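Local coordinates for PTS EIIA type-4 domain-containing protein (PDB 4TKZ) that probably serves as the EIIA component of a mannose/fructose-family sugar phosphotransferase system, relaying phosphate during sugar uptake, at residues 7-12 / 61-66. Numbering follows the deposited sequence.
Sequences VAHGNF and LTDLLG
The imidazole of H9 meets the D63 carboxylate edge-on: H9 ND1 lies 2.6 Å from D63 OD2, which is in the ring plane, and donates into the syn lone pair of that oxygen. Ring and carboxylate planes are turned 32° apart. The F12 ring instead offers a face: D63 CB lies over it, offset toward the rim, 4.1 Å from F12 CE2, and the phenyl stands nearly perpendicular to the carboxylate (84°). A8 CB packs 3.6 Å from D63 CG. As a second donor, the backbone N of H9 reaches D63 OD2 at 2.9 Å from above the carboxylate plane, in a nearly straight bond. The CB of D63 already points at 7-12, and a chi1 of 52°, which sets CG between the two backbone branches, brings OD2 to H9, where one oxygen grips both main chain and ring and so limits rotation of the imidazole. Behind this His-carboxylate pair the strands are parallel: V7 N donates to L61 O (3.0 Å), while V7 O takes a CA-H contact from T62 CA (3.2 Å) and a weak bond from D63 N. H9 is the last residue of strand 3-9 and D63 directly follows strand 57-62, consistent with H9 being the phosphoryl-accepting histidine, as in mannose-type EIIA domains, with D63 as the carboxylate that orients it. Strand 3-9 runs between strands 30-35 and 57-62, and T62 OG1 bonds L88 O on strand 84-89. F35 meets the H9 ring, P69 of helix 68-76 touches V7 and H9, and L22 of the second subunit packs on H9.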
ATOM      1  N   VAL A   7       2.281   7.733  -7.396  1.00 16.80           N
ATOM      2  CA  VAL A   7       1.995   7.174  -8.711  1.00 17.08           C
ATOM      3  C   VAL A   7       1.808   5.673  -8.594  1.00 14.50           C
ATOM      4  O   VAL A   7       2.705   4.969  -8.129  1.00 13.21           O
ATOM      5  CB  VAL A   7       3.142   7.448  -9.711  1.00 17.95           C
ATOM      6  CG1 VAL A   7       2.648   7.232 -11.129  1.00 17.75           C
ATOM      7  CG2 VAL A   7       3.673   8.851  -9.522  1.00 15.30           C
ATOM      8  N   ALA A   8       0.645   5.171  -9.005  1.00 17.29           N
ATOM      9  CA  ALA A   8       0.377   3.743  -8.882  1.00 13.87           C
ATOM     10  C   ALA A   8      -0.696   3.262  -9.851  1.00 12.56           C
ATOM     11  O   ALA A   8      -1.460   4.057 -10.392  1.00 18.44           O
ATOM     12  CB  ALA A   8      -0.010   3.401  -7.429  1.00 15.86           C
ATOM     13  N   HIS A   9      -0.727   1.948 -10.061  1.00 17.01           N
ATOM     14  CA  HIS A   9      -1.678   1.294 -10.950  1.00 14.19           C
ATOM     15  C   HIS A   9      -3.128   1.452 -10.496  1.00 18.69           C
ATOM     16  O   HIS A   9      -3.435   1.346  -9.302  1.00 17.84           O
ATOM     17  CB  HIS A   9      -1.355  -0.203 -11.030  1.00 16.97           C
ATOM     18  CG  HIS A   9      -0.076  -0.518 -11.749  1.00 20.57           C
ATOM     19  ND1 HIS A   9       1.153  -0.506 -11.123  1.00 17.86           N
ATOM     20  CD2 HIS A   9       0.159  -0.878 -13.032  1.00 21.20           C
ATOM     21  CE1 HIS A   9       2.092  -0.826 -11.998  1.00 21.39           C
ATOM     22  NE2 HIS A   9       1.514  -1.063 -13.161  1.00 23.91           N
ATOM     23  N   GLY A  10      -4.022   1.663 -11.454  1.00 17.37           N
ATOM     24  CA  GLY A  10      -5.433   1.837 -11.162  1.00 21.04           C
ATOM     25  C   GLY A  10      -5.688   3.088 -10.353  1.00 21.01           C
ATOM     26  O   GLY A  10      -4.985   4.090 -10.516  1.00 19.04           O
ATOM     27  N   ASN A  11      -6.698   3.034  -9.488  1.00 18.19           N
ATOM     28  CA  ASN A  11      -6.997   4.144  -8.598  1.00 20.07           C
ATOM     29  C   ASN A  11      -6.460   3.922  -7.178  1.00 22.52           C
ATOM     30  O   ASN A  11      -6.987   4.469  -6.222  1.00 21.53           O
ATOM     31  CB  ASN A  11      -8.503   4.445  -8.602  1.00 20.90           C
ATOM     32  CG  ASN A  11      -8.979   4.979  -9.954  1.00 29.21           C
ATOM     33  OD1 ASN A  11      -9.542   4.244 -10.765  1.00 28.94           O
ATOM     34  ND2 ASN A  11      -8.730   6.256 -10.205  1.00 25.29           N
ATOM     35  N   PHE A  12      -5.407   3.111  -7.070  1.00 18.73           N
ATOM     36  CA  PHE A  12      -4.594   2.974  -5.848  1.00 18.14           C
ATOM     37  C   PHE A  12      -4.231   4.354  -5.275  1.00 17.93           C
ATOM     38  O   PHE A  12      -4.399   4.563  -4.081  1.00 16.98           O
ATOM     39  CB  PHE A  12      -3.340   2.136  -6.189  1.00 20.38           C
ATOM     40  CG  PHE A  12      -2.409   1.789  -5.017  1.00 22.51           C
ATOM     41  CD1 PHE A  12      -1.926   2.751  -4.132  1.00 20.41           C
ATOM     42  CD2 PHE A  12      -1.923   0.495  -4.902  1.00 22.40           C
ATOM     43  CE1 PHE A  12      -1.043   2.410  -3.116  1.00 28.62           C
ATOM     44  CE2 PHE A  12      -1.043   0.138  -3.885  1.00 19.67           C
ATOM     45  CZ  PHE A  12      -0.600   1.099  -2.993  1.00 23.57           C
ATOM     46  N   LEU A  61       6.210   8.432  -4.381  1.00 18.84           N
ATOM     47  CA  LEU A  61       5.918   7.131  -3.807  1.00 17.54           C
ATOM     48  C   LEU A  61       5.190   6.275  -4.834  1.00 16.61           C
ATOM     49  O   LEU A  61       4.102   6.621  -5.282  1.00 23.17           O
ATOM     50  CB  LEU A  61       5.067   7.305  -2.544  1.00 12.02           C
ATOM     51  CG  LEU A  61       5.686   8.325  -1.583  1.00 12.20           C
ATOM     52  CD1 LEU A  61       4.790   8.488  -0.349  1.00 19.51           C
ATOM     53  CD2 LEU A  61       7.092   7.867  -1.182  1.00 14.59           C
ATOM     54  N   THR A  62       5.784   5.152  -5.213  1.00 14.68           N
ATOM     55  CA  THR A  62       5.178   4.327  -6.251  1.00 13.81           C
ATOM     56  C   THR A  62       4.898   2.943  -5.763  1.00 13.70           C
ATOM     57  O   THR A  62       5.526   2.486  -4.811  1.00 18.76           O
ATOM     58  CB  THR A  62       6.085   4.196  -7.485  1.00 15.59           C
ATOM     59  OG1 THR A  62       7.227   3.386  -7.162  1.00 16.81           O
ATOM     60  CG2 THR A  62       6.533   5.573  -7.955  1.00 16.94           C
ATOM     61  N   ASP A  63       3.987   2.254  -6.437  1.00 16.07           N
ATOM     62  CA  ASP A  63       3.492   0.999  -5.893  1.00 20.98           C
ATOM     63  C   ASP A  63       4.475  -0.154  -5.958  1.00 23.01           C
ATOM     64  O   ASP A  63       4.704  -0.837  -4.959  1.00 19.71           O
ATOM     65  CB  ASP A  63       2.133   0.604  -6.495  1.00 17.49           C
ATOM     66  CG  ASP A  63       2.117   0.599  -8.011  1.00 20.13           C
ATOM     67  OD1 ASP A  63       3.101   1.020  -8.656  1.00 18.59           O
ATOM     68  OD2 ASP A  63       1.085   0.164  -8.566  1.00 18.49           O
ATOM     69  N   LEU A  64       5.079  -0.344  -7.121  1.00 19.09           N
ATOM     70  CA  LEU A  64       5.661  -1.632  -7.440  1.00 19.07           C
ATOM     71  C   LEU A  64       6.963  -1.472  -8.212  1.00 22.90           C
ATOM     72  O   LEU A  64       6.995  -0.823  -9.254  1.00 17.56           O
ATOM     73  CB  LEU A  64       4.642  -2.419  -8.262  1.00 19.04           C
ATOM     74  CG  LEU A  64       4.746  -3.932  -8.381  1.00 26.60           C
ATOM     75  CD1 LEU A  64       4.730  -4.592  -7.001  1.00 21.35           C
ATOM     76  CD2 LEU A  64       3.593  -4.432  -9.235  1.00 21.47           C
ATOM     77  N   LEU A  65       8.030  -2.067  -7.685  1.00 21.14           N
ATOM     78  CA  LEU A  65       9.335  -2.056  -8.338  1.00 20.90           C
ATOM     79  C   LEU A  65       9.261  -2.626  -9.742  1.00 23.09           C
ATOM     80  O   LEU A  65       8.786  -3.745  -9.947  1.00 21.54           O
ATOM     81  CB  LEU A  65      10.345  -2.860  -7.521  1.00 17.10           C
ATOM     82  CG  LEU A  65      11.743  -2.965  -8.124  1.00 27.77           C
ATOM     83  CD1 LEU A  65      12.408  -1.604  -8.125  1.00 30.17           C
ATOM     84  CD2 LEU A  65      12.576  -3.980  -7.361  1.00 30.56           C
ATOM     85  N   GLY A  66       9.737  -1.856 -10.711  1.00 22.24           N
ATOM     86  CA  GLY A  66       9.803  -2.341 -12.076  1.00 19.52           C
ATOM     87  C   GLY A  66       8.528  -2.105 -12.854  1.00 22.26           C
ATOM     88  O   GLY A  66       8.460  -2.420 -14.041  1.00 23.56           O
TER